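Local coordinates for cell-binding factor 2 (Campylobacter jejuni, PDB 3RFW), which is a SurA-like chaperone that probably also catalyses the cis-trans isomerisation of peptidyl-prolyl bonds, at residues Tyr107-Arg112 and Phe216-Gln221. Residues are numbered along the deposited sequence; the frame is centred on the assembly and turned at random.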
ATOM      1  N   TYR A 107     -12.141  24.876   5.870  1.00 47.75           N
ATOM      2  CA  TYR A 107     -10.849  24.847   5.174  1.00 48.12           C
ATOM      3  C   TYR A 107      -9.735  25.525   5.991  1.00 49.34           C
ATOM      4  O   TYR A 107      -9.173  26.549   5.587  1.00 48.19           O
ATOM      5  CB  TYR A 107     -10.970  25.480   3.782  1.00 45.69           C
ATOM      6  CG  TYR A 107     -11.620  24.553   2.783  1.00 50.58           C
ATOM      7  CD1 TYR A 107     -10.984  23.378   2.399  1.00 52.91           C
ATOM      8  CD2 TYR A 107     -12.921  24.783   2.317  1.00 51.08           C
ATOM      9  CE1 TYR A 107     -11.589  22.476   1.534  1.00 54.53           C
ATOM     10  CE2 TYR A 107     -13.542  23.883   1.443  1.00 54.05           C
ATOM     11  CZ  TYR A 107     -12.865  22.723   1.065  1.00 55.70           C
ATOM     12  OH  TYR A 107     -13.444  21.792   0.230  1.00 51.30           O
ATOM     13  N   VAL A 108      -9.443  24.948   7.150  1.00 49.29           N
ATOM     14  CA  VAL A 108      -8.463  25.504   8.060  1.00 52.34           C
ATOM     15  C   VAL A 108      -7.480  24.420   8.500  1.00 53.94           C
ATOM     16  O   VAL A 108      -7.855  23.255   8.634  1.00 55.38           O
ATOM     17  CB  VAL A 108      -9.148  26.091   9.316  1.00 51.09           C
ATOM     18  CG1 VAL A 108      -9.896  27.337   8.974  1.00 51.63           C
ATOM     19  CG2 VAL A 108     -10.083  25.080   9.943  1.00 52.96           C
ATOM     20  N   LYS A 109      -6.245  24.810   8.800  1.00 55.65           N
ATOM     21  CA  LYS A 109      -5.329  23.945   9.552  1.00 55.27           C
ATOM     22  C   LYS A 109      -5.454  24.242  11.035  1.00 56.21           C
ATOM     23  O   LYS A 109      -5.369  25.399  11.449  1.00 57.36           O
ATOM     24  CB  LYS A 109      -3.888  24.173   9.103  1.00 55.80           C
ATOM     25  CG  LYS A 109      -3.731  24.248   7.598  1.00 62.23           C
ATOM     26  CD  LYS A 109      -2.289  24.009   7.157  1.00 70.76           C
ATOM     27  CE  LYS A 109      -2.148  24.180   5.645  1.00 69.44           C
ATOM     28  NZ  LYS A 109      -2.523  25.559   5.207  1.00 70.20           N
ATOM     29  N   PRO A 110      -5.675  23.202  11.847  1.00 55.63           N
ATOM     30  CA  PRO A 110      -6.013  23.401  13.246  1.00 55.25           C
ATOM     31  C   PRO A 110      -4.795  23.816  14.051  1.00 54.60           C
ATOM     32  O   PRO A 110      -3.663  23.658  13.598  1.00 56.75           O
ATOM     33  CB  PRO A 110      -6.494  22.023  13.683  1.00 55.34           C
ATOM     34  CG  PRO A 110      -5.748  21.088  12.800  1.00 58.55           C
ATOM     35  CD  PRO A 110      -5.701  21.778  11.470  1.00 56.53           C
ATOM     36  N   ALA A 111      -5.033  24.426  15.201  1.00 54.28           N
ATOM     37  CA  ALA A 111      -3.951  24.949  16.027  1.00 53.13           C
ATOM     38  C   ALA A 111      -3.193  23.771  16.620  1.00 52.61           C
ATOM     39  O   ALA A 111      -3.800  22.781  17.025  1.00 52.85           O
ATOM     40  CB  ALA A 111      -4.514  25.826  17.125  1.00 52.23           C
ATOM     41  N   ARG A 112      -1.872  23.867  16.668  1.00 50.50           N
ATOM     42  CA  ARG A 112      -1.068  22.798  17.247  1.00 49.88           C
ATOM     43  C   ARG A 112      -0.148  23.355  18.331  1.00 49.75           C
ATOM     44  O   ARG A 112       0.266  24.523  18.280  1.00 48.52           O
ATOM     45  CB  ARG A 112      -0.219  22.123  16.167  1.00 49.62           C
ATOM     46  CG  ARG A 112      -0.994  21.206  15.226  1.00 57.99           C
ATOM     47  CD  ARG A 112      -0.420  21.218  13.800  1.00 67.08           C
ATOM     48  NE  ARG A 112       0.731  20.325  13.617  1.00 75.77           N
ATOM     49  CZ  ARG A 112       1.918  20.717  13.149  1.00 78.33           C
ATOM     50  NH1 ARG A 112       2.128  21.995  12.854  1.00 79.81           N
ATOM     51  NH2 ARG A 112       2.902  19.838  12.981  1.00 78.05           N
ATOM     52  N   PHE A 216      -8.316  29.727  -1.186  1.00 48.77           N
ATOM     53  CA  PHE A 216      -9.100  29.208  -2.293  1.00 50.16           C
ATOM     54  C   PHE A 216      -8.208  28.567  -3.354  1.00 51.83           C
ATOM     55  O   PHE A 216      -8.462  27.448  -3.795  1.00 51.94           O
ATOM     56  CB  PHE A 216      -9.951  30.323  -2.910  1.00 48.49           C
ATOM     57  CG  PHE A 216     -10.792  29.881  -4.103  1.00 50.81           C
ATOM     58  CD1 PHE A 216     -11.727  28.863  -3.974  1.00 47.81           C
ATOM     59  CD2 PHE A 216     -10.702  30.552  -5.321  1.00 49.40           C
ATOM     60  CE1 PHE A 216     -12.550  28.505  -5.035  1.00 45.29           C
ATOM     61  CE2 PHE A 216     -11.504  30.189  -6.399  1.00 48.88           C
ATOM     62  CZ  PHE A 216     -12.430  29.152  -6.252  1.00 46.03           C
ATOM     63  N   ASP A 217      -7.138  29.255  -3.731  1.00 53.47           N
ATOM     64  CA  ASP A 217      -6.228  28.725  -4.745  1.00 56.68           C
ATOM     65  C   ASP A 217      -5.593  27.379  -4.387  1.00 54.60           C
ATOM     66  O   ASP A 217      -5.233  26.604  -5.259  1.00 55.89           O
ATOM     67  CB  ASP A 217      -5.161  29.754  -5.122  1.00 58.59           C
ATOM     68  CG  ASP A 217      -5.662  30.745  -6.165  1.00 64.47           C
ATOM     69  OD1 ASP A 217      -4.944  30.982  -7.160  1.00 72.25           O
ATOM     70  OD2 ASP A 217      -6.817  31.209  -6.039  1.00 71.54           O
ATOM     71  N   GLU A 218      -5.482  27.098  -3.102  1.00 53.96           N
ATOM     72  CA  GLU A 218      -4.894  25.860  -2.664  1.00 54.18           C
ATOM     73  C   GLU A 218      -5.862  24.699  -2.895  1.00 53.90           C
ATOM     74  O   GLU A 218      -5.441  23.588  -3.190  1.00 55.27           O
ATOM     75  CB  GLU A 218      -4.506  25.955  -1.188  1.00 54.28           C
ATOM     76  CG  GLU A 218      -3.670  27.200  -0.839  1.00 60.96           C
ATOM     77  CD  GLU A 218      -3.130  27.179   0.607  1.00 68.35           C
ATOM     78  OE1 GLU A 218      -3.367  28.171   1.345  1.00 64.05           O
ATOM     79  OE2 GLU A 218      -2.498  26.159   1.003  1.00 66.97           O
ATOM     80  N   VAL A 219      -7.158  24.951  -2.742  1.00 50.98           N
ATOM     81  CA  VAL A 219      -8.133  23.872  -2.696  1.00 48.65           C
ATOM     82  C   VAL A 219      -9.103  23.871  -3.894  1.00 47.58           C
ATOM     83  O   VAL A 219     -10.001  23.041  -3.955  1.00 45.41           O
ATOM     84  CB  VAL A 219      -8.948  23.933  -1.393  1.00 49.58           C
ATOM     85  CG1 VAL A 219     -10.039  22.924  -1.432  1.00 56.50           C
ATOM     86  CG2 VAL A 219      -8.067  23.649  -0.193  1.00 48.40           C
ATOM     87  N   LYS A 220      -8.975  24.832  -4.805  1.00 46.39           N
ATOM     88  CA  LYS A 220     -10.045  25.055  -5.787  1.00 48.96           C
ATOM     89  C   LYS A 220     -10.208  23.912  -6.784  1.00 48.67           C
ATOM     90  O   LYS A 220     -11.333  23.571  -7.153  1.00 48.06           O
ATOM     91  CB  LYS A 220      -9.926  26.408  -6.505  1.00 47.51           C
ATOM     92  CG  LYS A 220      -8.773  26.496  -7.469  1.00 53.72           C
ATOM     93  CD  LYS A 220      -8.580  27.911  -8.015  1.00 59.42           C
ATOM     94  CE  LYS A 220      -7.081  28.235  -8.130  1.00 64.98           C
ATOM     95  NZ  LYS A 220      -6.682  28.751  -9.482  1.00 68.48           N
ATOM     96  N   GLN A 221      -9.098  23.293  -7.182  1.00 48.86           N
ATOM     97  CA  GLN A 221      -9.152  22.169  -8.118  1.00 49.53           C
ATOM     98  C   GLN A 221      -9.819  20.975  -7.475  1.00 48.06           C
ATOM     99  O   GLN A 221     -10.748  20.411  -8.039  1.00 48.44           O
ATOM    100  CB  GLN A 221      -7.760  21.788  -8.634  1.00 51.74           C
ATOM    101  CG  GLN A 221      -7.400  22.404  -9.995  1.00 55.77           C
ATOM    102  CD  GLN A 221      -8.407  22.111 -11.096  1.00 57.96           C
ATOM    103  OE1 GLN A 221      -9.006  21.029 -11.160  1.00 63.75           O
ATOM    104  NE2 GLN A 221      -8.578  23.070 -11.991  1.00 61.28           N
TER
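Tyr107 brings its ring carbons CD1, CE1 and CZ obliquely against the two methyls of Val219, in the first turn of helix 216-246. The closest approach is 3.4 Å, from Tyr107 CE1 to Val219 CG1, and that methyl also reaches round to CZ of the ring. The second methyl, Val219 CG2, sits 3.9 Å from Tyr107 CD1, so the two prongs of the valine spread along CD1, CE1 and CZ. Val219 can do this because its CG1 stands anti to the backbone N (chi1 174°), which leaves CG2 beside that N and turns both methyls to the tyrosine. The compact, forked valine puts two methyls against the ring carbons without a long chain in the way, while tyrosine offers apolar ring carbons and still ends in a polar hydroxyl, fitting for a partly exposed place.

Beside this apolar pair, the long chain of Lys109 carries NZ across to 4.2 Å from Glu218 OE2. That is too far for a salt bridge, though the opposite charges probably attract weakly where both residues lie at the surface. The other carboxylate oxygen, Glu218 OE1, accepts a hydrogen bond from the backbone N of Lys215, just ahead of the helix, which ties the glutamate to the helix start.

Backbone hydrogen bonds join Lys109 to Gly212 and Tyr107 to Ile214, so the pairing of the antiparallel strands 108-120 and 199-213 continues just beyond their ends. Ile214, which Val219 also touches, lies in the short link to helix 216-246. Helix 93-103 packs alongside, with Phe99 touching Tyr107 and Tyr100 meeting the ring of Phe216.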